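Local coordinates for protein uracil-DNA glycosylase (PDB 6LYJ) that belongs to the uracil-DNA glycosylase superfamily and folds as an alpha/beta protein around a parallel beta-sheet flanked by helices, at residues R76-P80 with S81-V85; A120-H123 with R124-E128; N241-E245 with K246-E250. All blocks are in the same frame, centred on the assembly; numbering follows the deposited sequence.

All three contacts are local, each joining residues a few positions apart, and they follow one another in series along the chain without nesting or crossing. Contact 1 turns the chain just before it enters strand 85-89, an inner strand of the four-stranded parallel sheet. Contact 2 comes next, at the C-terminal end of helix 113-125. Contact 3 closes helix 235-245 and turns the chain into the C-terminal tail. Contacts 1 and 3 touch: Lys84 packs on Leu243 and Leu248, and its NZ atom probably hydrogen-bonds to Gly249 O. Contact 2 stands apart, its centre about 19 Å from that of contact 3, although helix 235-245 packs against both Leu122 and Leu126.

Contact 1: R76-P80 with S81-V85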
loop_
_atom_site.group_PDB
_atom_site.type_symbol
_atom_site.label_atom_id
_atom_site.label_comp_id
_atom_site.label_asym_id
_atom_site.label_seq_id
_atom_site.Cartn_x
_atom_site.Cartn_y
_atom_site.Cartn_z
ATOM N N ARG A 76 12.682 -14.065 -1.389
ATOM C CA ARG A 76 13.186 -15.331 -0.871
ATOM C C ARG A 76 12.152 -16.456 -0.834
ATOM O O ARG A 76 12.463 -17.533 -0.322
ATOM C CB ARG A 76 13.771 -15.136 0.530
ATOM C CG ARG A 76 14.957 -14.178 0.587
ATOM C CD ARG A 76 15.733 -14.323 1.896
ATOM N NE ARG A 76 15.008 -13.805 3.056
ATOM C CZ ARG A 76 15.228 -12.614 3.601
ATOM N NH1 ARG A 76 16.154 -11.813 3.091
ATOM N NH2 ARG A 76 14.527 -12.224 4.660
ATOM N N PHE A 77 10.949 -16.259 -1.377
ATOM C CA PHE A 77 9.912 -17.275 -1.220
ATOM C C PHE A 77 9.740 -18.178 -2.434
ATOM O O PHE A 77 9.069 -19.210 -2.323
ATOM C CB PHE A 77 8.554 -16.624 -0.910
ATOM C CG PHE A 77 8.431 -16.083 0.485
ATOM C CD1 PHE A 77 8.929 -14.834 0.810
ATOM C CD2 PHE A 77 7.796 -16.826 1.473
ATOM C CE1 PHE A 77 8.805 -14.335 2.095
ATOM C CE2 PHE A 77 7.672 -16.336 2.761
ATOM C CZ PHE A 77 8.177 -15.090 3.073
ATOM N N CYS A 78 10.341 -17.842 -3.570
ATOM C CA CYS A 78 10.252 -18.703 -4.740
ATOM C C CYS A 78 11.362 -18.318 -5.700
ATOM O O CYS A 78 11.949 -17.236 -5.596
ATOM C CB CYS A 78 8.886 -18.598 -5.431
ATOM S SG CYS A 78 8.605 -17.045 -6.307
ATOM N N ASP A 79 11.623 -19.203 -6.654
ATOM C CA ASP A 79 12.574 -18.867 -7.694
ATOM C C ASP A 79 11.970 -17.773 -8.568
ATOM O O ASP A 79 10.772 -17.815 -8.867
ATOM C CB ASP A 79 12.892 -20.090 -8.553
ATOM C CG ASP A 79 13.493 -21.227 -7.752
ATOM O OD1 ASP A 79 13.787 -21.029 -6.555
ATOM O OD2 ASP A 79 13.672 -22.324 -8.323
ATOM N N PRO A 80 12.761 -16.786 -8.988
ATOM C CA PRO A 80 12.190 -15.712 -9.814
ATOM C C PRO A 80 11.606 -16.215 -11.122
ATOM O O PRO A 80 10.625 -15.642 -11.612
ATOM C CB PRO A 80 13.380 -14.764 -10.038
ATOM C CG PRO A 80 14.600 -15.536 -9.626
ATOM C CD PRO A 80 14.147 -16.502 -8.582
ATOM N N SER A 81 12.168 -17.282 -11.695
ATOM C CA SER A 81 11.622 -17.837 -12.928
ATOM C C SER A 81 10.216 -18.392 -12.743
ATOM O O SER A 81 9.503 -18.577 -13.734
ATOM C CB SER A 81 12.538 -18.940 -13.467
ATOM O OG SER A 81 13.748 -18.396 -13.959
ATOM N N ASP A 82 9.810 -18.675 -11.505
ATOM C CA ASP A 82 8.498 -19.232 -11.206
ATOM C C ASP A 82 7.464 -18.175 -10.828
ATOM O O ASP A 82 6.344 -18.530 -10.449
ATOM C CB ASP A 82 8.615 -20.268 -10.085
ATOM C CG ASP A 82 9.460 -21.460 -10.484
ATOM O OD1 ASP A 82 9.497 -21.792 -11.687
ATOM O OD2 ASP A 82 10.092 -22.066 -9.593
ATOM N N ILE A 83 7.813 -16.891 -10.908
ATOM C CA ILE A 83 6.867 -15.834 -10.566
ATOM C C ILE A 83 5.732 -15.815 -11.580
ATOM O O ILE A 83 5.961 -15.863 -12.796
ATOM C CB ILE A 83 7.580 -14.477 -10.482
ATOM C CG1 ILE A 83 8.515 -14.463 -9.267
ATOM C CG2 ILE A 83 6.568 -13.335 -10.436
ATOM C CD1 ILE A 83 9.473 -13.304 -9.240
ATOM N N LYS A 84 4.494 -15.779 -11.078
ATOM C CA LYS A 84 3.291 -15.780 -11.898
ATOM C C LYS A 84 2.427 -14.543 -11.719
ATOM O O LYS A 84 1.659 -14.209 -12.623
ATOM C CB LYS A 84 2.422 -17.014 -11.594
ATOM C CG LYS A 84 3.073 -18.346 -11.903
ATOM C CD LYS A 84 2.288 -19.490 -11.270
ATOM C CE LYS A 84 2.938 -20.832 -11.553
ATOM N NZ LYS A 84 2.191 -21.962 -10.929
ATOM N N VAL A 85 2.492 -13.889 -10.562
ATOM C CA VAL A 85 1.700 -12.702 -10.271
ATOM C C VAL A 85 2.595 -11.709 -9.544
ATOM O O VAL A 85 3.319 -12.082 -8.615
ATOM C CB VAL A 85 0.448 -13.025 -9.428
ATOM C CG1 VAL A 85 -0.361 -11.759 -9.168
ATOM C CG2 VAL A 85 -0.416 -14.062 -10.117
HETATM O O HOH W 1 10.231 -21.738 -6.934
#
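Asp82 turns back on Asp79, its backbone N bonded to Asp79 O at 2.9 Å and its side chain drawn up next to that of the earlier aspartate. Asp82 CG is placed beside its own backbone N and opposite the carbonyl carbon (chi1 -64°), which brings OD2 to 3.6 Å from Asp79 CB. The two side chains run side by side and point the same way, their carboxylate planes 21° apart and their OD2 atoms separated by 3.8 Å. A water molecule donates to Asp82 OD2 at 2.7 Å and accepts from Asp79 N, bridging the carboxylate to the main chain at the start of the turn. One residue on, Pro80 O takes a hydrogen bond from Ile83 N at 3.2 Å. Two successive bonds of this i to i+3 kind define a short 3-10 turn through Pro80, Ser81 and Asp82, and the chain leaves it toward strand 85-89 of the parallel sheet. Pro80 and Ser81 pack through the peptide that joins them: Pro80 CB lies 3.2 Å from Ser81 N. Ser81, in the middle of the turn, is exposed, as is Asp82, whereas the proline ring is turned to the protein interior, where Trp34 and Phe37 of helix 32-38 cover it. Ile83 folds its CG1 branch back over the same proline, with CG1 3.4 Å from Pro80 O, so that it lies more against the main chain of Pro80 than against its ring; CG1 also meets Cys78 SG at 3.9 Å.

Contact 2: A120-H123 with R124-E128; sequences AELH and RSLPE
Arg124 lies along Glu121, one helical turn earlier, and its side chain can be followed outward from the last turn of helix 113-125. Its CB rests 3.5 Å from Ala120 O, the oxygen that also accepts the backbone bond of Arg124 N. Farther out, CD passes 3.8 Å from Glu121 OE1. A bend at chi3 (70°) then swings the guanidinium onto the carboxylate side-on: NE gives an almost straight bond to Glu121 OE1 at 2.9 Å, and NH2 reaches the syn lone pair of Glu121 OE2 at 2.8 Å. The two flat groups are 31° from coplanar. NH2 has a second acceptor in Asn234 OD1, while the backbone N atoms of Gly232 and Asn234 bind Glu121 OE1 and OE2. Ser125, the next residue, binds the main chain of the same glutamate. Its OG and N approach Glu121 O from opposite faces of the carbonyl plane, the hydroxyl at 2.8 Å, and a water molecule donates both to that OG and to Glu121 OE2. On the buried side Leu122 CD2 packs 3.6 Å from Leu126 CD1, against helix 235-245, as the chain departs from helical geometry at Leu126. Glu121 OE1 accepts two bonds and OE2 three, the water among them, which fixes the rotation of the group, and the paired guanidinium would favour its ionised form.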
loop_
_atom_site.group_PDB
_atom_site.type_symbol
_atom_site.label_atom_id
_atom_site.label_comp_id
_atom_site.label_asym_id
_atom_site.label_seq_id
_atom_site.Cartn_x
_atom_site.Cartn_y
_atom_site.Cartn_z
ATOM N N ALA A 120 -11.703 -8.729 1.229
ATOM C CA ALA A 120 -13.113 -8.582 0.874
ATOM C C ALA A 120 -13.343 -8.871 -0.604
ATOM O O ALA A 120 -14.331 -9.513 -0.977
ATOM C CB ALA A 120 -13.603 -7.175 1.228
ATOM N N GLU A 121 -12.436 -8.402 -1.462
ATOM C CA GLU A 121 -12.573 -8.692 -2.887
ATOM C C GLU A 121 -12.328 -10.169 -3.181
ATOM O O GLU A 121 -13.016 -10.765 -4.021
ATOM C CB GLU A 121 -11.623 -7.810 -3.698
ATOM C CG GLU A 121 -11.417 -8.261 -5.143
ATOM C CD GLU A 121 -12.696 -8.289 -5.968
ATOM O OE1 GLU A 121 -13.691 -7.626 -5.598
ATOM O OE2 GLU A 121 -12.699 -8.983 -7.008
ATOM N N LEU A 122 -11.376 -10.783 -2.475
ATOM C CA LEU A 122 -11.163 -12.219 -2.626
ATOM C C LEU A 122 -12.413 -12.997 -2.229
ATOM O O LEU A 122 -12.794 -13.968 -2.895
ATOM C CB LEU A 122 -9.965 -12.656 -1.787
ATOM C CG LEU A 122 -8.578 -12.448 -2.395
ATOM C CD1 LEU A 122 -7.547 -12.399 -1.289
ATOM C CD2 LEU A 122 -8.237 -13.539 -3.391
ATOM N N HIS A 123 -13.055 -12.585 -1.135
ATOM C CA HIS A 123 -14.242 -13.275 -0.643
ATOM C C HIS A 123 -15.425 -13.086 -1.586
ATOM O O HIS A 123 -16.217 -14.015 -1.793
ATOM C CB HIS A 123 -14.577 -12.773 0.760
ATOM C CG HIS A 123 -15.722 -13.488 1.404
ATOM N ND1 HIS A 123 -16.608 -12.858 2.251
ATOM C CD2 HIS A 123 -16.127 -14.777 1.327
ATOM C CE1 HIS A 123 -17.511 -13.729 2.666
ATOM N NE2 HIS A 123 -17.240 -14.901 2.120
ATOM N N ARG A 124 -15.571 -11.886 -2.156
ATOM C CA ARG A 124 -16.609 -11.661 -3.159
ATOM C C ARG A 124 -16.387 -12.534 -4.390
ATOM O O ARG A 124 -17.328 -13.148 -4.908
ATOM C CB ARG A 124 -16.652 -10.184 -3.555
ATOM C CG ARG A 124 -17.721 -9.848 -4.596
ATOM C CD ARG A 124 -17.370 -8.586 -5.385
ATOM N NE ARG A 124 -16.237 -8.791 -6.284
ATOM C CZ ARG A 124 -16.308 -9.422 -7.452
ATOM N NH1 ARG A 124 -17.463 -9.914 -7.876
ATOM N NH2 ARG A 124 -15.221 -9.561 -8.201
ATOM N N SER A 125 -15.147 -12.593 -4.880
ATOM C CA SER A 125 -14.868 -13.213 -6.170
ATOM C C SER A 125 -14.625 -14.715 -6.099
ATOM O O SER A 125 -14.812 -15.402 -7.111
ATOM C CB SER A 125 -13.659 -12.535 -6.821
ATOM O OG SER A 125 -12.505 -12.670 -6.013
ATOM N N LEU A 126 -14.231 -15.248 -4.949
ATOM C CA LEU A 126 -13.820 -16.648 -4.832
ATOM C C LEU A 126 -14.628 -17.323 -3.735
ATOM O O LEU A 126 -14.399 -17.043 -2.540
ATOM C CB LEU A 126 -12.325 -16.771 -4.547
ATOM C CG LEU A 126 -11.359 -16.199 -5.588
ATOM C CD1 LEU A 126 -9.935 -16.221 -5.056
ATOM C CD2 LEU A 126 -11.453 -16.973 -6.890
ATOM N N PRO A 127 -15.594 -18.175 -4.087
ATOM C CA PRO A 127 -16.470 -18.762 -3.059
ATOM C C PRO A 127 -15.730 -19.559 -1.997
ATOM O O PRO A 127 -16.189 -19.619 -0.850
ATOM C CB PRO A 127 -17.408 -19.659 -3.880
ATOM C CG PRO A 127 -17.403 -19.054 -5.251
ATOM C CD PRO A 127 -15.997 -18.564 -5.448
ATOM N N GLU A 128 -14.598 -20.174 -2.341
ATOM C CA GLU A 128 -13.832 -20.949 -1.374
ATOM C C GLU A 128 -12.943 -20.098 -0.477
ATOM O O GLU A 128 -12.372 -20.635 0.479
ATOM C CB GLU A 128 -12.961 -21.980 -2.096
ATOM C CG GLU A 128 -13.729 -22.987 -2.933
ATOM C CD GLU A 128 -12.816 -23.811 -3.825
ATOM O OE1 GLU A 128 -12.146 -23.221 -4.699
ATOM O OE2 GLU A 128 -12.766 -25.049 -3.650
HETATM O O HOH W 2 -10.850 -11.115 -7.685
#

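Contact 3: N241-E245 with K246-E250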
loop_
_atom_site.group_PDB
_atom_site.type_symbol
_atom_site.label_atom_id
_atom_site.label_comp_id
_atom_site.label_asym_id
_atom_site.label_seq_id
_atom_site.Cartn_x
_atom_site.Cartn_y
_atom_site.Cartn_z
ATOM N N ASN A 241 -7.499 -17.219 -14.357
ATOM C CA ASN A 241 -7.904 -17.550 -15.723
ATOM C C ASN A 241 -6.732 -17.412 -16.686
ATOM O O ASN A 241 -6.515 -18.272 -17.549
ATOM C CB ASN A 241 -9.067 -16.667 -16.178
ATOM C CG ASN A 241 -10.350 -16.953 -15.425
ATOM O OD1 ASN A 241 -10.479 -17.983 -14.760
ATOM N ND2 ASN A 241 -11.318 -16.052 -15.544
ATOM N N PHE A 242 -5.964 -16.330 -16.545
ATOM C CA PHE A 242 -4.796 -16.134 -17.395
ATOM C C PHE A 242 -3.798 -17.266 -17.202
ATOM O O PHE A 242 -3.323 -17.864 -18.176
ATOM C CB PHE A 242 -4.156 -14.779 -17.092
ATOM C CG PHE A 242 -2.898 -14.505 -17.864
ATOM C CD1 PHE A 242 -2.959 -14.009 -19.159
ATOM C CD2 PHE A 242 -1.652 -14.711 -17.288
ATOM C CE1 PHE A 242 -1.801 -13.743 -19.873
ATOM C CE2 PHE A 242 -0.491 -14.443 -17.996
ATOM C CZ PHE A 242 -0.566 -13.957 -19.290
ATOM N N LEU A 243 -3.498 -17.597 -15.942
ATOM C CA LEU A 243 -2.521 -18.648 -15.673
ATOM C C LEU A 243 -2.976 -19.976 -16.268
ATOM O O LEU A 243 -2.167 -20.718 -16.837
ATOM C CB LEU A 243 -2.280 -18.775 -14.167
ATOM C CG LEU A 243 -1.658 -17.553 -13.477
ATOM C CD1 LEU A 243 -1.492 -17.786 -11.976
ATOM C CD2 LEU A 243 -0.321 -17.195 -14.118
ATOM N N ARG A 244 -4.268 -20.288 -16.152
ATOM C CA ARG A 244 -4.784 -21.523 -16.733
ATOM C C ARG A 244 -4.639 -21.509 -18.250
ATOM O O ARG A 244 -4.235 -22.508 -18.855
ATOM C CB ARG A 244 -6.249 -21.730 -16.352
ATOM C CG ARG A 244 -6.822 -23.037 -16.895
ATOM C CD ARG A 244 -8.219 -23.348 -16.367
ATOM N NE ARG A 244 -9.162 -22.254 -16.587
ATOM C CZ ARG A 244 -9.559 -21.397 -15.655
ATOM N NH1 ARG A 244 -10.433 -20.447 -15.960
ATOM N NH2 ARG A 244 -9.087 -21.491 -14.421
ATOM N N GLU A 245 -4.960 -20.373 -18.877
ATOM C CA GLU A 245 -4.830 -20.248 -20.327
ATOM C C GLU A 245 -3.388 -20.459 -20.785
ATOM O O GLU A 245 -3.149 -21.025 -21.859
ATOM C CB GLU A 245 -5.348 -18.879 -20.770
ATOM C CG GLU A 245 -5.078 -18.527 -22.222
ATOM C CD GLU A 245 -5.315 -17.057 -22.511
ATOM O OE1 GLU A 245 -4.554 -16.480 -23.317
ATOM O OE2 GLU A 245 -6.252 -16.475 -21.923
ATOM N N LYS A 246 -2.416 -20.017 -19.993
ATOM C CA LYS A 246 -1.014 -20.145 -20.367
ATOM C C LYS A 246 -0.398 -21.464 -19.911
ATOM O O LYS A 246 0.813 -21.656 -20.066
ATOM C CB LYS A 246 -0.208 -18.973 -19.802
ATOM C CG LYS A 246 -0.609 -17.613 -20.355
ATOM C CD LYS A 246 -0.339 -17.524 -21.846
ATOM C CE LYS A 246 -0.581 -16.114 -22.367
ATOM N NZ LYS A 246 -0.199 -15.985 -23.802
ATOM N N GLY A 247 -1.201 -22.374 -19.360
ATOM C CA GLY A 247 -0.716 -23.669 -18.927
ATOM C C GLY A 247 0.071 -23.665 -17.638
ATOM O O GLY A 247 0.845 -24.595 -17.393
ATOM N N LEU A 248 -0.098 -22.646 -16.803
ATOM C CA LEU A 248 0.597 -22.549 -15.531
ATOM C C LEU A 248 -0.343 -22.949 -14.399
ATOM O O LEU A 248 -1.566 -22.860 -14.525
ATOM C CB LEU A 248 1.130 -21.133 -15.311
ATOM C CG LEU A 248 2.068 -20.625 -16.412
ATOM C CD1 LEU A 248 2.577 -19.231 -16.093
ATOM C CD2 LEU A 248 3.228 -21.590 -16.628
ATOM N N GLY A 249 0.237 -23.423 -13.299
ATOM C CA GLY A 249 -0.570 -23.759 -12.137
ATOM C C GLY A 249 -1.204 -22.516 -11.532
ATOM O O GLY A 249 -0.555 -21.485 -11.351
ATOM N N GLU A 250 -2.490 -22.626 -11.205
ATOM C CA GLU A 250 -3.202 -21.503 -10.612
ATOM C C GLU A 250 -2.782 -21.290 -9.160
ATOM O O GLU A 250 -2.268 -22.188 -8.486
ATOM C CB GLU A 250 -4.715 -21.725 -10.680
ATOM C CG GLU A 250 -5.249 -21.985 -12.079
ATOM C CD GLU A 250 -6.761 -22.148 -12.114
ATOM O OE1 GLU A 250 -7.464 -21.436 -11.366
ATOM O OE2 GLU A 250 -7.244 -22.993 -12.893
HETATM O O HOH W 3 -2.700 -17.594 -24.425
#
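Phe242 carries its ring opposite the backbone N (chi1 177°), while Lys246 bends at chi2 (-64°), and together these torsions bring Lys246 CG over one face of the ring, with CE beyond its rim near CE1. Lys246 CG stands 4.0 Å from the centroid of the Phe242 ring in a CH-pi contact, and its CE approaches Phe242 CE1 at 3.7 Å. Around Lys246 helix 235-245 ends in a Schellman motif. Leu248 N binds Leu243 O at 2.8 Å and Gly247 N binds Arg244 O at 3.1 Å, with Gly247 supplying the positive phi that reverses the chain. Leu243 and Leu248 then meet nearly at a right angle, Leu243 CD2 lying 4.1 Å from Leu248 CD1 on the side facing Lys84. On another flank Arg244, bent at chi3, hands its guanidinium to two partners. NH2 forms a salt bridge with Glu250 OE2 at 2.8 Å; the oxygen lies in the guanidinium plane, although the nitrogen sits above the plane of the carboxylate. NH1 donates to Asn241 OD1 at 2.7 Å, from above the amide plane. The arginine thus spans from the last full turn of the helix to the tail beyond it, and because a single nitrogen meets a single carboxylate oxygen off its plane, the ion pair probably steers Glu250 less strictly than a two-pronged grip would.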